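Local coordinates for protein MJ1225 (Methanocaldococcus jannaschii, PDB 3KH5) that binds AMP and ADP through its four CBS repeats and is probably an archaeal counterpart of the nucleotide-sensing gamma subunit of AMPK, at residues K13-Y18 / R36-V41; Y18-I23 / P85-M90; N46-I51 / V94-E99; T53-V58 / T173-G178. All blocks are in the same frame, centred on the assembly; numbering follows the deposited sequence.

Contact 1: residues K13-Y18 / R36-V41. With ADP (adenosine-5'-diphosphate), chain B; ADP (adenosine-5'-diphosphate), chain D.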
# COMPACT_ATOMS: atom_id res chain seq x y z
N LYS A 13 -11.19 -13.81 9.61
CA LYS A 13 -12.14 -12.71 9.57
C LYS A 13 -11.49 -11.48 8.93
O LYS A 13 -10.32 -11.18 9.18
CB LYS A 13 -12.64 -12.38 10.99
CG LYS A 13 -11.56 -12.04 12.03
CD LYS A 13 -10.99 -13.28 12.72
CE LYS A 13 -11.98 -13.89 13.71
NZ LYS A 13 -11.59 -15.28 14.10
N ILE A 14 -12.25 -10.77 8.11
CA ILE A 14 -11.71 -9.59 7.48
C ILE A 14 -11.92 -8.40 8.40
O ILE A 14 -13.04 -8.15 8.86
CB ILE A 14 -12.29 -9.35 6.07
CG1 ILE A 14 -12.03 -10.58 5.18
CG2 ILE A 14 -11.72 -8.08 5.43
CD1 ILE A 14 -10.59 -11.13 5.21
N VAL A 15 -10.83 -7.69 8.68
CA VAL A 15 -10.87 -6.47 9.48
C VAL A 15 -11.49 -5.34 8.64
O VAL A 15 -11.00 -5.02 7.55
CB VAL A 15 -9.46 -6.08 10.00
CG1 VAL A 15 -9.48 -4.71 10.66
CG2 VAL A 15 -8.94 -7.13 10.97
N THR A 16 -12.56 -4.75 9.16
CA THR A 16 -13.29 -3.71 8.45
C THR A 16 -13.54 -2.48 9.32
O THR A 16 -13.37 -2.53 10.54
CB THR A 16 -14.67 -4.22 7.96
OG1 THR A 16 -15.46 -4.61 9.09
CG2 THR A 16 -14.52 -5.41 7.02
N VAL A 17 -13.95 -1.39 8.67
CA VAL A 17 -14.54 -0.24 9.35
C VAL A 17 -15.91 0.10 8.73
O VAL A 17 -16.32 -0.50 7.73
CB VAL A 17 -13.60 1.00 9.36
CG1 VAL A 17 -12.29 0.69 10.07
CG2 VAL A 17 -13.34 1.51 7.94
N TYR A 18 -16.62 1.06 9.33
CA TYR A 18 -17.93 1.53 8.84
C TYR A 18 -17.81 2.92 8.26
O TYR A 18 -16.84 3.62 8.54
CB TYR A 18 -18.96 1.51 9.97
CG TYR A 18 -18.93 0.22 10.73
CD1 TYR A 18 -19.46 -0.94 10.16
CD2 TYR A 18 -18.34 0.14 11.98
CE1 TYR A 18 -19.42 -2.15 10.85
CE2 TYR A 18 -18.30 -1.06 12.68
CZ TYR A 18 -18.84 -2.20 12.10
OH TYR A 18 -18.79 -3.40 12.79
N ARG A 36 -3.12 -2.81 6.26
CA ARG A 36 -3.08 -1.51 5.62
C ARG A 36 -4.12 -1.36 4.48
O ARG A 36 -4.03 -0.45 3.67
CB ARG A 36 -1.65 -1.20 5.15
CG ARG A 36 -0.78 -0.46 6.20
CD ARG A 36 -0.74 -1.14 7.58
NE ARG A 36 -0.32 -0.22 8.64
CZ ARG A 36 0.75 -0.38 9.42
NH1 ARG A 36 1.53 -1.45 9.29
NH2 ARG A 36 1.04 0.53 10.34
N ARG A 37 -5.11 -2.26 4.46
CA ARG A 37 -6.21 -2.21 3.48
C ARG A 37 -7.52 -2.59 4.16
O ARG A 37 -7.73 -3.75 4.52
CB ARG A 37 -5.93 -3.15 2.30
CG ARG A 37 -7.03 -3.22 1.23
CD ARG A 37 -6.81 -4.37 0.24
NE ARG A 37 -5.43 -4.41 -0.25
CZ ARG A 37 -4.99 -3.78 -1.34
NH1 ARG A 37 -5.82 -3.06 -2.09
NH2 ARG A 37 -3.71 -3.88 -1.67
N LEU A 38 -8.40 -1.60 4.35
CA LEU A 38 -9.64 -1.82 5.09
C LEU A 38 -10.92 -1.61 4.27
O LEU A 38 -11.24 -0.46 3.92
CB LEU A 38 -9.69 -0.94 6.34
CG LEU A 38 -8.57 -0.98 7.38
CD1 LEU A 38 -8.83 0.05 8.48
CD2 LEU A 38 -8.40 -2.36 7.98
N PRO A 39 -11.67 -2.70 3.98
CA PRO A 39 -13.01 -2.57 3.42
C PRO A 39 -13.91 -1.77 4.35
O PRO A 39 -13.84 -1.92 5.58
CB PRO A 39 -13.51 -4.02 3.33
CG PRO A 39 -12.27 -4.82 3.22
CD PRO A 39 -11.26 -4.12 4.08
N VAL A 40 -14.73 -0.92 3.76
CA VAL A 40 -15.73 -0.17 4.49
C VAL A 40 -17.07 -0.85 4.18
O VAL A 40 -17.45 -1.02 3.02
CB VAL A 40 -15.71 1.33 4.12
CG1 VAL A 40 -16.68 2.11 5.00
CG2 VAL A 40 -14.30 1.90 4.28
N VAL A 41 -17.76 -1.27 5.24
CA VAL A 41 -19.00 -2.02 5.12
C VAL A 41 -20.14 -1.37 5.92
O VAL A 41 -19.88 -0.65 6.89
CB VAL A 41 -18.83 -3.50 5.58
CG1 VAL A 41 -17.81 -4.24 4.71
CG2 VAL A 41 -18.48 -3.60 7.07
PB ADP B . -2.24 -4.74 2.05
O1B ADP B . -2.39 -4.81 3.53
O2B ADP B . -0.83 -4.07 1.63
O3B ADP B . -3.34 -3.80 1.36
PA ADP B . -0.99 -7.10 1.33
O1A ADP B . 0.10 -6.77 2.31
O2A ADP B . -1.22 -8.66 0.86
O3A ADP B . -2.34 -6.17 1.33
O5' ADP B . -1.83 -7.69 2.61
C5' ADP B . -1.27 -8.15 3.88
C4' ADP B . -1.72 -9.59 4.27
O4' ADP B . -2.82 -9.63 5.23
C3' ADP B . -2.21 -10.30 3.00
O3' ADP B . -1.62 -11.61 2.91
C2' ADP B . -3.73 -10.38 3.12
O2' ADP B . -4.10 -11.74 2.89
C1' ADP B . -4.08 -9.98 4.57
N9 ADP B . -5.03 -8.81 4.75
C8 ADP B . -4.96 -7.63 4.14
N7 ADP B . -5.96 -6.85 4.56
C5 ADP B . -6.68 -7.54 5.45
C6 ADP B . -7.81 -7.26 6.21
N6 ADP B . -8.42 -6.07 6.12
N1 ADP B . -8.29 -8.21 7.04
C2 ADP B . -7.70 -9.39 7.13
N3 ADP B . -6.62 -9.69 6.42
C4 ADP B . -6.09 -8.79 5.57
PB ADP D . -3.04 -1.18 -4.07
O1B ADP D . -2.24 -0.95 -5.31
O2B ADP D . -2.12 -1.82 -2.89
O3B ADP D . -4.28 -2.20 -4.27
PA ADP D . -2.78 1.00 -2.60
O1A ADP D . -1.91 2.08 -3.11
O2A ADP D . -3.27 1.14 -1.05
O3A ADP D . -3.73 0.13 -3.52
O5' ADP D . -4.03 2.06 -2.83
C5' ADP D . -4.14 2.99 -3.95
C4' ADP D . -5.60 3.51 -4.14
O4' ADP D . -6.39 2.41 -4.70
C3' ADP D . -6.32 3.97 -2.85
O3' ADP D . -7.10 5.13 -3.15
C2' ADP D . -7.22 2.77 -2.51
O2' ADP D . -8.40 3.17 -1.79
C1' ADP D . -7.59 2.26 -3.89
N9 ADP D . -7.97 0.82 -3.85
C8 ADP D . -7.31 -0.21 -3.29
N7 ADP D . -8.01 -1.34 -3.49
C5 ADP D . -9.10 -1.02 -4.17
C6 ADP D . -10.19 -1.74 -4.66
N6 ADP D . -10.28 -3.05 -4.48
N1 ADP D . -11.15 -1.08 -5.33
C2 ADP D . -11.08 0.23 -5.53
N3 ADP D . -10.06 0.94 -5.07
C4 ADP D . -9.07 0.34 -4.40
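Val17 and Val40 form a single beta bridge in the first CBS repeat, where loop 13-18 crosses strand 37-41, their directions 62° apart. Val17 N donates to Pro39 O (3.1 Å) and Val17 O takes the N-H of Val41, both bonds close to straight. The two methyls of Val17 part company: CG1, anti to the carbonyl carbon (chi1 -60°), meets Leu38 CD1 (3.9 Å), the two side chains crossing at about a right angle, which leaves CG2 between N and the carbonyl carbon, 3.8 Å from Val40 CG2. Val15 sends CG1, anti to its N, to Leu38 CD2 at 3.7 Å. Thr16 stands crosswise to Pro39 and Val41, its CG2 near Pro39 CB and its OG1 beside Val41 CG2. The Tyr18 ring turns an edge to Val41 O, with CD1 3.3 Å from it. An ADP adenine is read by the backbone of both segments: Val15 N donates to N1, and N6 is shared between Val15 O and Arg37 O. Arg37 reaches a second ADP, whose O3B lies in the guanidinium plane at its edge, 2.8 Å from Arg37 NH1.

Contact 2: residues Y18-I23 / P85-M90. With AMP (adenosine monophosphate), chain F.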
# COMPACT_ATOMS: atom_id res chain seq x y z
N TYR A 18 -16.62 1.06 9.33
CA TYR A 18 -17.93 1.53 8.84
C TYR A 18 -17.81 2.92 8.26
O TYR A 18 -16.84 3.62 8.54
CB TYR A 18 -18.96 1.51 9.97
CG TYR A 18 -18.93 0.22 10.73
CD1 TYR A 18 -19.46 -0.94 10.16
CD2 TYR A 18 -18.34 0.14 11.98
CE1 TYR A 18 -19.42 -2.15 10.85
CE2 TYR A 18 -18.30 -1.06 12.68
CZ TYR A 18 -18.84 -2.20 12.10
OH TYR A 18 -18.79 -3.40 12.79
N PRO A 19 -18.81 3.35 7.44
CA PRO A 19 -18.74 4.69 6.85
C PRO A 19 -18.65 5.79 7.90
O PRO A 19 -18.05 6.84 7.64
CB PRO A 19 -20.06 4.80 6.08
CG PRO A 19 -20.45 3.41 5.79
CD PRO A 19 -19.98 2.60 6.96
N THR A 20 -19.24 5.56 9.07
CA THR A 20 -19.25 6.55 10.14
C THR A 20 -18.09 6.43 11.13
O THR A 20 -17.96 7.26 12.04
CB THR A 20 -20.60 6.57 10.90
OG1 THR A 20 -20.95 5.23 11.28
CG2 THR A 20 -21.70 7.15 10.03
N THR A 21 -17.26 5.40 10.98
CA THR A 21 -16.01 5.29 11.73
C THR A 21 -15.16 6.51 11.36
O THR A 21 -15.03 6.84 10.18
CB THR A 21 -15.27 3.99 11.37
OG1 THR A 21 -16.12 2.86 11.63
CG2 THR A 21 -13.99 3.83 12.18
N THR A 22 -14.60 7.20 12.36
CA THR A 22 -13.75 8.36 12.09
C THR A 22 -12.46 7.95 11.40
O THR A 22 -12.01 6.81 11.56
CB THR A 22 -13.37 9.14 13.38
OG1 THR A 22 -12.59 8.30 14.24
CG2 THR A 22 -14.60 9.63 14.13
N ILE A 23 -11.87 8.88 10.66
CA ILE A 23 -10.53 8.71 10.11
C ILE A 23 -9.52 8.29 11.20
O ILE A 23 -8.74 7.36 10.99
CB ILE A 23 -10.05 9.99 9.36
CG1 ILE A 23 -10.89 10.21 8.09
CG2 ILE A 23 -8.56 9.91 9.03
CD1 ILE A 23 -10.87 11.64 7.55
N PRO A 85 -15.94 11.33 9.49
CA PRO A 85 -16.19 9.94 9.13
C PRO A 85 -15.34 9.53 7.94
O PRO A 85 -15.07 10.34 7.04
CB PRO A 85 -17.68 9.92 8.77
CG PRO A 85 -17.99 11.32 8.39
CD PRO A 85 -17.14 12.18 9.27
N VAL A 86 -14.90 8.27 7.96
CA VAL A 86 -14.04 7.72 6.93
C VAL A 86 -14.70 7.84 5.54
O VAL A 86 -14.00 7.87 4.53
CB VAL A 86 -13.61 6.26 7.28
CG1 VAL A 86 -14.63 5.24 6.80
CG2 VAL A 86 -12.24 5.95 6.70
N ARG A 87 -16.03 7.94 5.50
CA ARG A 87 -16.73 8.08 4.23
C ARG A 87 -16.27 9.33 3.46
O ARG A 87 -16.36 9.36 2.22
CB ARG A 87 -18.26 8.05 4.40
CG ARG A 87 -18.89 9.36 4.84
CD ARG A 87 -20.32 9.19 5.29
NE ARG A 87 -20.73 10.36 6.07
CZ ARG A 87 -21.81 10.42 6.85
NH1 ARG A 87 -22.63 9.37 6.96
NH2 ARG A 87 -22.08 11.53 7.52
N GLU A 88 -15.74 10.33 4.17
CA GLU A 88 -15.22 11.54 3.51
C GLU A 88 -13.99 11.29 2.63
O GLU A 88 -13.76 12.04 1.68
CB GLU A 88 -14.94 12.66 4.52
CG GLU A 88 -16.18 13.32 5.13
CD GLU A 88 -16.95 14.23 4.17
OE1 GLU A 88 -16.40 14.66 3.13
OE2 GLU A 88 -18.13 14.53 4.47
N ILE A 89 -13.20 10.26 2.94
CA ILE A 89 -11.95 10.00 2.22
C ILE A 89 -11.78 8.59 1.64
O ILE A 89 -10.76 8.30 1.00
CB ILE A 89 -10.68 10.39 3.06
CG1 ILE A 89 -10.53 9.50 4.30
CG2 ILE A 89 -10.69 11.88 3.41
CD1 ILE A 89 -9.12 9.50 4.89
N MET A 90 -12.76 7.72 1.86
CA MET A 90 -12.68 6.37 1.31
C MET A 90 -12.89 6.37 -0.21
O MET A 90 -13.52 7.27 -0.77
CB MET A 90 -13.71 5.45 1.99
CG MET A 90 -15.16 5.71 1.60
SD MET A 90 -16.31 4.66 2.50
CE MET A 90 -17.88 5.11 1.77
P AMP F . -17.81 22.47 2.96
O1P AMP F . -18.83 22.40 1.89
O2P AMP F . -17.55 21.03 3.67
O3P AMP F . -18.28 23.45 4.16
O5' AMP F . -16.40 23.05 2.46
C5' AMP F . -15.22 22.73 3.18
C4' AMP F . -13.94 23.01 2.36
O4' AMP F . -13.05 21.86 2.44
C3' AMP F . -14.16 23.27 0.86
O3' AMP F . -13.11 24.11 0.35
C2' AMP F . -14.08 21.87 0.26
O2' AMP F . -13.55 21.92 -1.07
C1' AMP F . -13.09 21.13 1.18
N9 AMP F . -13.51 19.73 1.47
C8 AMP F . -14.55 19.35 2.20
N7 AMP F . -14.60 18.02 2.24
C5 AMP F . -13.57 17.55 1.54
C6 AMP F . -13.11 16.28 1.23
N6 AMP F . -13.75 15.20 1.69
N1 AMP F . -12.01 16.15 0.47
C2 AMP F . -11.37 17.21 0.01
N3 AMP F . -11.78 18.44 0.29
C4 AMP F . -12.88 18.64 1.04
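Thr21 O receives the N-H of Val86 in a short bond of 2.6 Å, and Pro19 O receives that of Arg87 at 3.1 Å. Both acceptors belong to a stretch shaped by a type I turn from Tyr18 to Thr21, closed by Thr21 N to Tyr18 O and steadied by Tyr18 N donating to Thr21 OG1. Both donors lie at the start of the 3-10 segment 86-88, so its first N-H groups are satisfied by the turn. Thr22, bridged to Pro85 through the backbone, caps the next helix with OG1 on Lys25 N. Around this polar centre, Pro85 CB presses on Pro19 O at 3.3 Å, and Val86 CG1 comes close to Tyr18 O (3.2 Å). Arg87 lays CB against Pro19 CB (4.1 Å) and runs extended until its NH1 comes beside Thr20 CG2. At the buried end Ile23 and Ile89 cross at about a right angle, with Ile23 CG1 3.7 Å from Ile89 CD1; Phe60 of helix 54-63 touches both. On the far side Glu88 holds the amino group of an AMP, N6 donating to both its O and OE1. The join thus rests on main-chain bonds and apolar packing, which ties loop 85-90, leading toward strand 97-98, to loop 18-23 of the first repeat and leaves the Glu88 carboxylate to the nucleotide.

Contact 3: residues N46-I51 / V94-E99. With ADP (adenosine-5'-diphosphate), chain D.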
# COMPACT_ATOMS: atom_id res chain seq x y z
N ASN A 46 -23.58 -5.70 6.08
CA ASN A 46 -22.22 -6.12 5.70
C ASN A 46 -21.88 -5.91 4.22
O ASN A 46 -20.94 -6.52 3.71
CB ASN A 46 -21.96 -7.58 6.12
CG ASN A 46 -20.55 -7.78 6.68
OD1 ASN A 46 -20.01 -6.90 7.36
ND2 ASN A 46 -19.96 -8.93 6.41
N LYS A 47 -22.63 -5.05 3.54
CA LYS A 47 -22.34 -4.75 2.15
C LYS A 47 -21.12 -3.84 2.03
O LYS A 47 -20.98 -2.88 2.79
CB LYS A 47 -23.54 -4.10 1.46
CG LYS A 47 -24.67 -5.07 1.18
CD LYS A 47 -25.92 -4.36 0.68
CE LYS A 47 -27.09 -5.34 0.60
NZ LYS A 47 -28.35 -4.68 0.16
N VAL A 48 -20.25 -4.16 1.07
CA VAL A 48 -19.07 -3.34 0.78
C VAL A 48 -19.50 -2.04 0.12
O VAL A 48 -20.08 -2.04 -0.97
CB VAL A 48 -18.06 -4.08 -0.13
CG1 VAL A 48 -16.87 -3.18 -0.47
CG2 VAL A 48 -17.58 -5.36 0.54
N VAL A 49 -19.24 -0.93 0.80
CA VAL A 49 -19.59 0.39 0.27
C VAL A 49 -18.36 1.26 0.03
O VAL A 49 -18.48 2.36 -0.49
CB VAL A 49 -20.61 1.14 1.18
CG1 VAL A 49 -21.92 0.36 1.30
CG2 VAL A 49 -20.02 1.44 2.56
N GLY A 50 -17.19 0.76 0.41
CA GLY A 50 -15.96 1.53 0.22
C GLY A 50 -14.73 0.74 0.62
O GLY A 50 -14.83 -0.41 1.04
N ILE A 51 -13.56 1.37 0.47
CA ILE A 51 -12.29 0.79 0.89
C ILE A 51 -11.33 1.94 1.22
O ILE A 51 -11.37 3.00 0.58
CB ILE A 51 -11.70 -0.18 -0.18
CG1 ILE A 51 -10.52 -0.98 0.38
CG2 ILE A 51 -11.35 0.56 -1.48
CD1 ILE A 51 -10.23 -2.27 -0.37
N VAL A 94 -15.89 0.25 -5.41
CA VAL A 94 -14.81 -0.68 -5.08
C VAL A 94 -14.67 -1.74 -6.17
O VAL A 94 -15.67 -2.21 -6.71
CB VAL A 94 -15.06 -1.33 -3.69
CG1 VAL A 94 -13.93 -2.27 -3.29
CG2 VAL A 94 -15.26 -0.26 -2.63
N ILE A 95 -13.44 -2.10 -6.50
CA ILE A 95 -13.19 -3.25 -7.34
C ILE A 95 -13.28 -4.51 -6.47
O ILE A 95 -12.44 -4.72 -5.59
CB ILE A 95 -11.83 -3.16 -8.05
CG1 ILE A 95 -11.84 -2.01 -9.05
CG2 ILE A 95 -11.50 -4.48 -8.75
CD1 ILE A 95 -10.48 -1.67 -9.61
N THR A 96 -14.29 -5.33 -6.72
CA THR A 96 -14.49 -6.59 -5.99
C THR A 96 -14.49 -7.83 -6.90
O THR A 96 -14.56 -7.71 -8.13
CB THR A 96 -15.80 -6.59 -5.14
OG1 THR A 96 -16.94 -6.69 -6.01
CG2 THR A 96 -15.93 -5.34 -4.27
N LEU A 97 -14.41 -9.01 -6.27
CA LEU A 97 -14.63 -10.29 -6.96
C LEU A 97 -15.83 -11.05 -6.37
O LEU A 97 -16.10 -10.98 -5.17
CB LEU A 97 -13.37 -11.17 -6.90
CG LEU A 97 -12.05 -10.63 -7.46
CD1 LEU A 97 -10.88 -11.42 -6.92
CD2 LEU A 97 -12.01 -10.60 -9.00
N LYS A 98 -16.56 -11.75 -7.25
CA LYS A 98 -17.70 -12.59 -6.86
C LYS A 98 -17.20 -13.84 -6.16
O LYS A 98 -16.08 -14.29 -6.44
CB LYS A 98 -18.53 -12.97 -8.09
CG LYS A 98 -19.22 -11.79 -8.78
CD LYS A 98 -20.34 -11.22 -7.92
CE LYS A 98 -20.70 -9.80 -8.34
NZ LYS A 98 -21.56 -9.13 -7.29
N GLU A 99 -17.99 -14.42 -5.26
CA GLU A 99 -17.52 -15.59 -4.48
C GLU A 99 -17.22 -16.83 -5.33
O GLU A 99 -16.57 -17.77 -4.86
CB GLU A 99 -18.41 -15.91 -3.26
CG GLU A 99 -19.92 -16.01 -3.50
CD GLU A 99 -20.71 -16.38 -2.24
OE1 GLU A 99 -20.09 -16.80 -1.23
OE2 GLU A 99 -21.95 -16.26 -2.26
PB ADP D . -3.04 -1.18 -4.07
O1B ADP D . -2.24 -0.95 -5.31
O2B ADP D . -2.12 -1.82 -2.89
O3B ADP D . -4.28 -2.20 -4.27
PA ADP D . -2.78 1.00 -2.60
O1A ADP D . -1.91 2.08 -3.11
O2A ADP D . -3.27 1.14 -1.05
O3A ADP D . -3.73 0.13 -3.52
O5' ADP D . -4.03 2.06 -2.83
C5' ADP D . -4.14 2.99 -3.95
C4' ADP D . -5.60 3.51 -4.14
O4' ADP D . -6.39 2.41 -4.70
C3' ADP D . -6.32 3.97 -2.85
O3' ADP D . -7.10 5.13 -3.15
C2' ADP D . -7.22 2.77 -2.51
O2' ADP D . -8.40 3.17 -1.79
C1' ADP D . -7.59 2.26 -3.89
N9 ADP D . -7.97 0.82 -3.85
C8 ADP D . -7.31 -0.21 -3.29
N7 ADP D . -8.01 -1.34 -3.49
C5 ADP D . -9.10 -1.02 -4.17
C6 ADP D . -10.19 -1.74 -4.66
N6 ADP D . -10.28 -3.05 -4.48
N1 ADP D . -11.15 -1.08 -5.33
C2 ADP D . -11.08 0.23 -5.53
N3 ADP D . -10.06 0.94 -5.07
C4 ADP D . -9.07 0.34 -4.40
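The two backbones stay apart, nearest at Gly50 and Val94 with CA atoms 5.9 Å from each other, and the gap is bridged mainly by the Val94 side chain, with no backbone pairing. Val94 carries the contact by dividing its methyls. CG2, anti to the carbonyl carbon, comes down on the backbone of Gly50, 3.4 Å from Gly50 CA. The same methyl meets Val48 CG1 at 4.0 Å, the two valines crossing at about a right angle, and Ile51 CG2 at 4.2 Å. Val94 CG1 turns instead to the adenine of an ADP, 3.6 Å from its N1. Ile51 brings CG2 to C4 and CD1 to N7 of the same base, so both segments line one adenine pocket. Ile95 adds two backbone bonds to the adenine: N donates to N1 at 2.8 Å, and N6 returns a nearly straight bond to Ile95 O. With Ile51 cut back to an alanine, the adenine would probably lose its contacts with CG2 and CD1, and Val94 CG2 an apolar neighbour. Val49 and Gly50 together face Val40 of strand 37-41 in a classic beta bulge. Strand 48-53 thus pairs with 37-41, while Pro119 packs on Val94 and Thr96, Val121 on Thr96 and Val48, and helix 103-112 lies against Ile95 and Leu97, so the contact joins strand 48-53 of the first repeat to the loop leading into strand 97-98 of the second.

Contact 4: residues T53-V58 / T173-G178. With ADP (adenosine-5'-diphosphate), chain D.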
# COMPACT_ATOMS: atom_id res chain seq x y z
N THR A 53 -7.14 2.65 2.33
CA THR A 53 -5.79 2.11 2.50
C THR A 53 -4.88 3.22 2.99
O THR A 53 -5.31 4.38 3.11
CB THR A 53 -5.21 1.55 1.19
OG1 THR A 53 -4.87 2.64 0.32
CG2 THR A 53 -6.20 0.62 0.48
N SER A 54 -3.62 2.89 3.26
CA SER A 54 -2.64 3.87 3.71
C SER A 54 -2.38 4.95 2.67
O SER A 54 -2.00 6.07 3.02
CB SER A 54 -1.33 3.19 4.12
OG SER A 54 -0.81 2.40 3.07
N MET A 55 -2.58 4.62 1.40
CA MET A 55 -2.42 5.58 0.31
C MET A 55 -3.46 6.68 0.36
O MET A 55 -3.16 7.83 0.07
CB MET A 55 -2.45 4.87 -1.04
CG MET A 55 -1.08 4.43 -1.48
SD MET A 55 -0.13 5.84 -2.03
CE MET A 55 1.28 5.64 -0.92
N ASP A 56 -4.69 6.33 0.74
CA ASP A 56 -5.73 7.33 0.94
C ASP A 56 -5.37 8.28 2.08
O ASP A 56 -5.70 9.46 2.03
CB ASP A 56 -7.06 6.65 1.25
CG ASP A 56 -7.57 5.83 0.10
OD1 ASP A 56 -7.71 6.39 -1.01
OD2 ASP A 56 -7.86 4.63 0.30
N ILE A 57 -4.72 7.73 3.10
CA ILE A 57 -4.27 8.52 4.24
C ILE A 57 -3.14 9.45 3.82
O ILE A 57 -3.10 10.61 4.23
CB ILE A 57 -3.80 7.64 5.44
CG1 ILE A 57 -4.93 6.72 5.94
CG2 ILE A 57 -3.22 8.51 6.58
CD1 ILE A 57 -6.15 7.44 6.54
N VAL A 58 -2.22 8.94 3.00
CA VAL A 58 -1.13 9.75 2.43
C VAL A 58 -1.65 10.90 1.55
O VAL A 58 -1.10 12.00 1.56
CB VAL A 58 -0.09 8.87 1.68
CG1 VAL A 58 0.92 9.71 0.90
CG2 VAL A 58 0.64 7.96 2.66
N THR A 173 4.36 12.65 -4.67
CA THR A 173 4.97 11.71 -5.60
C THR A 173 4.29 10.35 -5.51
O THR A 173 3.99 9.75 -6.54
CB THR A 173 6.49 11.56 -5.37
OG1 THR A 173 7.12 12.85 -5.42
CG2 THR A 173 7.13 10.67 -6.42
N MET A 174 4.04 9.88 -4.29
CA MET A 174 3.40 8.58 -4.09
C MET A 174 1.99 8.56 -4.68
O MET A 174 1.63 7.66 -5.44
CB MET A 174 3.33 8.22 -2.61
CG MET A 174 4.65 7.81 -1.97
SD MET A 174 4.45 7.43 -0.22
CE MET A 174 6.12 6.91 0.18
N VAL A 175 1.19 9.57 -4.31
CA VAL A 175 -0.23 9.60 -4.66
C VAL A 175 -0.47 9.86 -6.15
O VAL A 175 -1.31 9.20 -6.77
CB VAL A 175 -1.01 10.59 -3.77
CG1 VAL A 175 -2.42 10.84 -4.30
CG2 VAL A 175 -1.07 10.07 -2.33
N ARG A 176 0.27 10.81 -6.73
CA ARG A 176 0.17 11.11 -8.17
C ARG A 176 0.55 9.92 -9.05
O ARG A 176 -0.07 9.68 -10.09
CB ARG A 176 1.03 12.31 -8.55
CG ARG A 176 0.62 13.66 -7.94
CD ARG A 176 -0.72 14.18 -8.47
NE ARG A 176 -0.92 13.94 -9.90
CZ ARG A 176 -2.12 13.95 -10.48
NH1 ARG A 176 -3.21 14.17 -9.76
NH2 ARG A 176 -2.23 13.72 -11.79
N ASN A 177 1.57 9.17 -8.63
CA ASN A 177 2.07 8.06 -9.43
C ASN A 177 1.40 6.73 -9.09
O ASN A 177 1.55 5.74 -9.83
CB ASN A 177 3.58 7.94 -9.24
CG ASN A 177 4.34 9.04 -9.94
OD1 ASN A 177 4.59 8.97 -11.15
ND2 ASN A 177 4.74 10.07 -9.19
N GLY A 178 0.68 6.69 -7.97
CA GLY A 178 0.07 5.46 -7.46
C GLY A 178 1.06 4.41 -6.97
O GLY A 178 0.81 3.21 -7.11
PB ADP D . -3.04 -1.18 -4.07
O1B ADP D . -2.24 -0.95 -5.31
O2B ADP D . -2.12 -1.82 -2.89
O3B ADP D . -4.28 -2.20 -4.27
PA ADP D . -2.78 1.00 -2.60
O1A ADP D . -1.91 2.08 -3.11
O2A ADP D . -3.27 1.14 -1.05
O3A ADP D . -3.73 0.13 -3.52
O5' ADP D . -4.03 2.06 -2.83
C5' ADP D . -4.14 2.99 -3.95
C4' ADP D . -5.60 3.51 -4.14
O4' ADP D . -6.39 2.41 -4.70
C3' ADP D . -6.32 3.97 -2.85
O3' ADP D . -7.10 5.13 -3.15
C2' ADP D . -7.22 2.77 -2.51
O2' ADP D . -8.40 3.17 -1.79
C1' ADP D . -7.59 2.26 -3.89
N9 ADP D . -7.97 0.82 -3.85
C8 ADP D . -7.31 -0.21 -3.29
N7 ADP D . -8.01 -1.34 -3.49
C5 ADP D . -9.10 -1.02 -4.17
C6 ADP D . -10.19 -1.74 -4.66
N6 ADP D . -10.28 -3.05 -4.48
N1 ADP D . -11.15 -1.08 -5.33
C2 ADP D . -11.08 0.23 -5.53
N3 ADP D . -10.06 0.94 -5.07
C4 ADP D . -9.07 0.34 -4.40
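Met55, Val175 and Met174 form most of this helix-helix packing between the first and third CBS repeats, where helices 54-58 and 173-177 pass 9.7 Å apart at a crossing angle of -118°. Met55 bends at chi2 (-75°) and again at chi3, which carries its CE to the partner helix: it lies 3.7 Å from both CB and SD of Met174, the two methionines crossing at about a right angle. Val175 directs CG2 at the first helix, where it meets Val58 CG1 at 3.8 Å and lies near Met55 O and SD; the two valines run past each other in opposite directions. The side chains that meet are apolar, but the first helix begins at a nucleotide. Thr53 and Asp56 make a capping box, with Thr53 N donating to the anti lone pair of Asp56 OD2 and Thr53 OG1 accepting weakly from Met55 N. The Asp56 carboxylate grips the ADP ribose, OD1 from O3' and OD2 from O2', each at 2.6 Å, and OD1 also forms a salt bridge with Lys66. Replacing Asp56 by an alanine would probably leave both hydroxyls, the Thr53 N-H and Lys66 without this partner. Thr53 OG1 donates to the alpha phosphate at O2A (2.6 Å).

Contact 1 lies between contacts 2 and 3, about 11 and 10 Å from them (centres), with 2 and 3 about 16 Å apart; contact 4 lies nearer the middle of the chain, 17 to 20 Å from the others. Contacts 1 and 3 share the antiparallel pair 37-41 and 48-53; strand 48-53 leads directly into helix 54-63 of contact 4. Tyr18 belongs to both contacts 1 and 2. Along the chain contact 1 closes before 3 and 4 open, whereas 2 crosses all three and 3 crosses 4. Contacts 1, 3 and 4 meet on one ADP, so residues from separate CBS repeats are brought together around bound nucleotide.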